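Local coordinates for inorganic pyrophosphatase (Ehrlichia chaffeensis, PDB 3LO0), which probably catalyses, as a magnesium-dependent homohexamer, the hydrolysis of inorganic pyrophosphate to two phosphate ions, at residues L128-H133 and Q137-I142; K143-S146 and F152-S155. All blocks are in the same frame, centred on the assembly; numbering follows the deposited sequence.

Contact 1: L128-H133 and Q137-I142; sequences LAVPTH and QYYNNI
Val130 and Tyr139 face each other with CA atoms 6.5 Å apart where the end of strand 124-131 meets the returning chain. The two segments draw closer toward the three-residue connection between them, His133 CA and Gln137 CA being 4.7 Å apart, yet no direct hydrogen bond joins them. The returning chain holds itself in shape: Ile142 N donates to Tyr139 O across a type I turn, and Asn140 N to Gln137 O. Val130 points at Tyr139, and the two CB atoms meet at 3.7 Å. Tyr139 has CG anti to its carbonyl carbon (chi1 -62°), which carries the ring across the strand, with its CD1-CD2 edge following it: CD1 lies near Val130 CG1, while CD2 reaches Pro131 CD at 3.6 Å. On one ring face sits Tyr138 CD2, over the centre. Val130 CG1 also touches Ile142 CG2. Nearer that connection, His133 and Gln137 run side by side, their ring and amide planes 63° apart, and Asn140 OD1 packs on His133 CB at 3.2 Å. One water donates to Pro131 O at 2.7 Å and, weakly, to Asn140 OD1. In the fold, Val130 is hydrogen-bonded by its backbone to Arg110 of strand 106-118; Arg110 NH2 also binds Ile142 O, tying the loop to the sheet. Phe148, just ahead of helix 150-162, touches both Val130 and Ile142.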
# COMPACT_ATOMS: atom_id res chain seq x y z
N LEU A 128 -19.33 17.52 7.57
CA LEU A 128 -17.86 17.55 7.52
C LEU A 128 -17.36 17.77 8.94
O LEU A 128 -17.76 18.71 9.63
CB LEU A 128 -17.33 18.67 6.60
CG LEU A 128 -15.80 18.79 6.51
CD1 LEU A 128 -15.21 17.53 5.87
CD2 LEU A 128 -15.34 20.14 5.80
N ALA A 129 -16.46 16.91 9.39
CA ALA A 129 -15.96 16.98 10.76
C ALA A 129 -14.47 16.71 10.75
O ALA A 129 -13.92 16.21 9.76
CB ALA A 129 -16.72 15.93 11.65
N VAL A 130 -13.83 17.06 11.86
CA VAL A 130 -12.43 16.81 12.05
C VAL A 130 -12.24 16.08 13.35
O VAL A 130 -13.12 16.10 14.20
CB VAL A 130 -11.60 18.09 12.07
CG1 VAL A 130 -11.70 18.82 10.73
CG2 VAL A 130 -12.00 18.99 13.31
N PRO A 131 -11.10 15.40 13.49
CA PRO A 131 -10.83 14.73 14.76
C PRO A 131 -10.75 15.73 15.92
O PRO A 131 -10.30 16.87 15.74
CB PRO A 131 -9.48 14.06 14.52
CG PRO A 131 -9.36 13.92 13.02
CD PRO A 131 -10.05 15.14 12.49
N THR A 132 -11.17 15.30 17.11
CA THR A 132 -11.09 16.18 18.26
C THR A 132 -9.64 16.37 18.67
O THR A 132 -8.77 15.57 18.31
CB THR A 132 -11.90 15.64 19.46
OG1 THR A 132 -11.36 14.38 19.86
CG2 THR A 132 -13.35 15.46 19.05
N HIS A 133 -9.40 17.40 19.47
CA HIS A 133 -8.05 17.79 19.84
C HIS A 133 -7.32 16.66 20.56
O HIS A 133 -6.11 16.53 20.44
CB HIS A 133 -8.05 19.07 20.68
CG HIS A 133 -8.44 18.87 22.10
ND1 HIS A 133 -7.52 18.64 23.10
CD2 HIS A 133 -9.66 18.90 22.71
CE1 HIS A 133 -8.15 18.52 24.26
NE2 HIS A 133 -9.45 18.68 24.05
N GLN A 137 -4.19 17.05 17.19
CA GLN A 137 -4.16 18.51 17.31
C GLN A 137 -3.94 19.25 15.99
O GLN A 137 -4.10 20.47 15.95
CB GLN A 137 -3.11 18.95 18.35
CG GLN A 137 -3.29 18.20 19.66
CD GLN A 137 -3.08 19.04 20.90
OE1 GLN A 137 -2.35 20.03 20.90
NE2 GLN A 137 -3.74 18.63 21.98
N TYR A 138 -3.65 18.53 14.91
CA TYR A 138 -3.43 19.17 13.63
C TYR A 138 -4.59 20.07 13.25
O TYR A 138 -4.36 21.12 12.64
CB TYR A 138 -3.20 18.13 12.52
CG TYR A 138 -2.74 18.71 11.21
CD1 TYR A 138 -1.38 18.86 10.93
CD2 TYR A 138 -3.66 19.07 10.22
CE1 TYR A 138 -0.95 19.38 9.71
CE2 TYR A 138 -3.23 19.61 9.00
CZ TYR A 138 -1.88 19.75 8.75
OH TYR A 138 -1.46 20.27 7.54
N TYR A 139 -5.81 19.65 13.55
CA TYR A 139 -7.01 20.32 13.09
C TYR A 139 -7.58 21.32 14.11
O TYR A 139 -8.64 21.88 13.86
CB TYR A 139 -8.10 19.28 12.67
CG TYR A 139 -7.68 18.39 11.52
CD1 TYR A 139 -7.78 18.82 10.19
CD2 TYR A 139 -7.15 17.12 11.75
CE1 TYR A 139 -7.38 18.01 9.13
CE2 TYR A 139 -6.75 16.30 10.69
CZ TYR A 139 -6.87 16.75 9.40
OH TYR A 139 -6.44 15.94 8.35
N ASN A 140 -6.86 21.57 15.21
CA ASN A 140 -7.28 22.54 16.24
C ASN A 140 -7.78 23.86 15.65
O ASN A 140 -8.77 24.40 16.12
CB ASN A 140 -6.14 22.85 17.23
CG ASN A 140 -5.89 21.73 18.23
OD1 ASN A 140 -6.66 20.79 18.34
ND2 ASN A 140 -4.80 21.85 18.99
N ASN A 141 -7.12 24.33 14.59
CA ASN A 141 -7.44 25.61 13.96
C ASN A 141 -8.60 25.58 12.97
O ASN A 141 -8.96 26.62 12.41
CB ASN A 141 -6.18 26.20 13.28
CG ASN A 141 -5.84 25.50 11.95
OD1 ASN A 141 -6.48 24.51 11.57
ND2 ASN A 141 -4.83 26.01 11.26
N ILE A 142 -9.17 24.41 12.73
CA ILE A 142 -10.34 24.29 11.88
C ILE A 142 -11.56 24.34 12.82
O ILE A 142 -11.86 23.38 13.52
CB ILE A 142 -10.32 23.01 11.03
CG1 ILE A 142 -9.02 22.88 10.24
CG2 ILE A 142 -11.47 22.97 10.02
CD1 ILE A 142 -8.82 24.00 9.20
O HOH W 1 -9.05 19.16 16.40

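Contact 2: K143-S146 and F152-S155; sequences KDYS and FLNS
Tyr145 and Leu153 are brought together by two quite different rotamers. Tyr145 holds CG between its backbone N and carbonyl carbon (chi1 73°), a position that lays the ring back beside its own main chain and presents the CD1 corner to the helix. Leu153 is extended, with CD1 anti to CA (chi2 177°), which carries the methyl outward from helix 150-162. The CA atoms of the pair remain 7.9 Å apart, and the gap is spanned by these side chains, which cross at about a right angle. Leu153 CD1 comes to the rim of the phenol ring, close to its plane, at 3.7 Å from Tyr145 CD1. The same methyl and its twin CD2 both rest against the carbonyl oxygen of the tyrosine from one side: Tyr145 O is 3.8 Å from Leu153 CD1 and equally far from Leu153 CD2. The contact is thus apolar and small, burying 108 Å² in all, without a hydrogen bond across it. Ser146 takes a marginal part, its CA lying 4.4 Å from Leu153 CD1, while its CB sits above one face of the Tyr145 ring, offset toward the rim. Within the 143-146 segment, Ser146 OG donates to Asp144 OD2 over 2.7 Å, approaching from the anti side and 17° out of the carboxylate plane. Asp144 OD1 is taken by Val180 N, at the start of helix 180-189. Trp177 of strand 173-179 completes the cluster: its ring meets that of Tyr145 nearly parallel, and Leu153 packs on it too. Away from the predicted metal and substrate sites, this is an apolar join between the 3-10 turn at Tyr145-Ser146 and helix 150-162, in keeping with the family I pyrophosphatase fold, in which helices pack on a beta-barrel core.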
# COMPACT_ATOMS: atom_id res chain seq x y z
N LYS A 143 -12.24 25.49 12.85
CA LYS A 143 -13.44 25.67 13.68
C LYS A 143 -14.72 25.71 12.85
O LYS A 143 -15.84 25.58 13.39
CB LYS A 143 -13.33 26.98 14.50
CG LYS A 143 -12.07 27.07 15.41
CD LYS A 143 -11.95 25.85 16.30
CE LYS A 143 -11.07 26.10 17.55
NZ LYS A 143 -10.73 24.78 18.23
N ASP A 144 -14.56 25.92 11.55
CA ASP A 144 -15.67 26.03 10.61
C ASP A 144 -15.15 25.52 9.28
O ASP A 144 -13.94 25.50 9.05
CB ASP A 144 -16.16 27.48 10.52
CG ASP A 144 -17.42 27.64 9.65
OD1 ASP A 144 -18.46 27.00 9.92
OD2 ASP A 144 -17.35 28.40 8.66
N TYR A 145 -16.05 25.07 8.42
CA TYR A 145 -15.64 24.44 7.18
C TYR A 145 -14.77 25.40 6.34
O TYR A 145 -13.83 24.96 5.69
CB TYR A 145 -16.86 23.98 6.37
CG TYR A 145 -17.60 25.12 5.76
CD1 TYR A 145 -17.25 25.59 4.51
CD2 TYR A 145 -18.65 25.75 6.45
CE1 TYR A 145 -17.89 26.67 3.94
CE2 TYR A 145 -19.30 26.85 5.90
CZ TYR A 145 -18.92 27.30 4.64
OH TYR A 145 -19.56 28.39 4.07
N SER A 146 -15.09 26.69 6.37
CA SER A 146 -14.39 27.71 5.58
C SER A 146 -12.92 27.91 6.02
O SER A 146 -12.13 28.54 5.29
CB SER A 146 -15.17 29.04 5.60
OG SER A 146 -15.54 29.41 6.91
N PHE A 152 -9.95 22.15 -1.27
CA PHE A 152 -10.35 20.94 -0.57
C PHE A 152 -11.89 20.81 -0.55
O PHE A 152 -12.46 19.80 -0.93
CB PHE A 152 -9.77 20.95 0.83
CG PHE A 152 -10.09 19.72 1.62
CD1 PHE A 152 -9.82 18.45 1.10
CD2 PHE A 152 -10.65 19.82 2.89
CE1 PHE A 152 -10.13 17.29 1.83
CE2 PHE A 152 -10.96 18.67 3.62
CZ PHE A 152 -10.69 17.42 3.10
N LEU A 153 -12.55 21.88 -0.16
CA LEU A 153 -14.00 21.91 -0.10
C LEU A 153 -14.58 21.61 -1.45
O LEU A 153 -15.54 20.87 -1.55
CB LEU A 153 -14.46 23.27 0.35
CG LEU A 153 -14.09 23.69 1.75
CD1 LEU A 153 -14.56 25.11 2.01
CD2 LEU A 153 -14.69 22.68 2.77
N ASN A 154 -14.00 22.20 -2.51
CA ASN A 154 -14.51 21.99 -3.87
C ASN A 154 -14.32 20.54 -4.33
O ASN A 154 -15.19 19.96 -5.01
CB ASN A 154 -13.86 23.00 -4.85
CG ASN A 154 -14.33 24.44 -4.63
OD1 ASN A 154 -15.39 24.69 -4.06
ND2 ASN A 154 -13.53 25.41 -5.10
N SER A 155 -13.22 19.93 -3.92
CA SER A 155 -12.97 18.53 -4.25
C SER A 155 -14.05 17.62 -3.65
O SER A 155 -14.50 16.67 -4.29
CB SER A 155 -11.57 18.12 -3.76
OG SER A 155 -11.26 16.79 -4.17

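Overall arrangement
Contacts 1 and 2 follow one another along the chain, the first ending at Ile142 and the second opening at Lys143, with centres 12 Å apart. Leu128 joins them: its CD2 packs 4.0 Å from Leu153 CD2 and 4.2 Å from Tyr145 CB, so strand, loop and helix share one apolar layer. Lys143 NZ, hydrogen-bonded to Asn140 O, is a polar link between the segments. Both contacts lie away from the predicted active site, but the elements they join lead to it: strand 124-131 starts at Asp124, a predicted magnesium ligand, and helix 150-162 is followed directly by Tyr163, predicted to bind substrate. In the hexamer, Phe152 packs on Tyr138 of the second subunit.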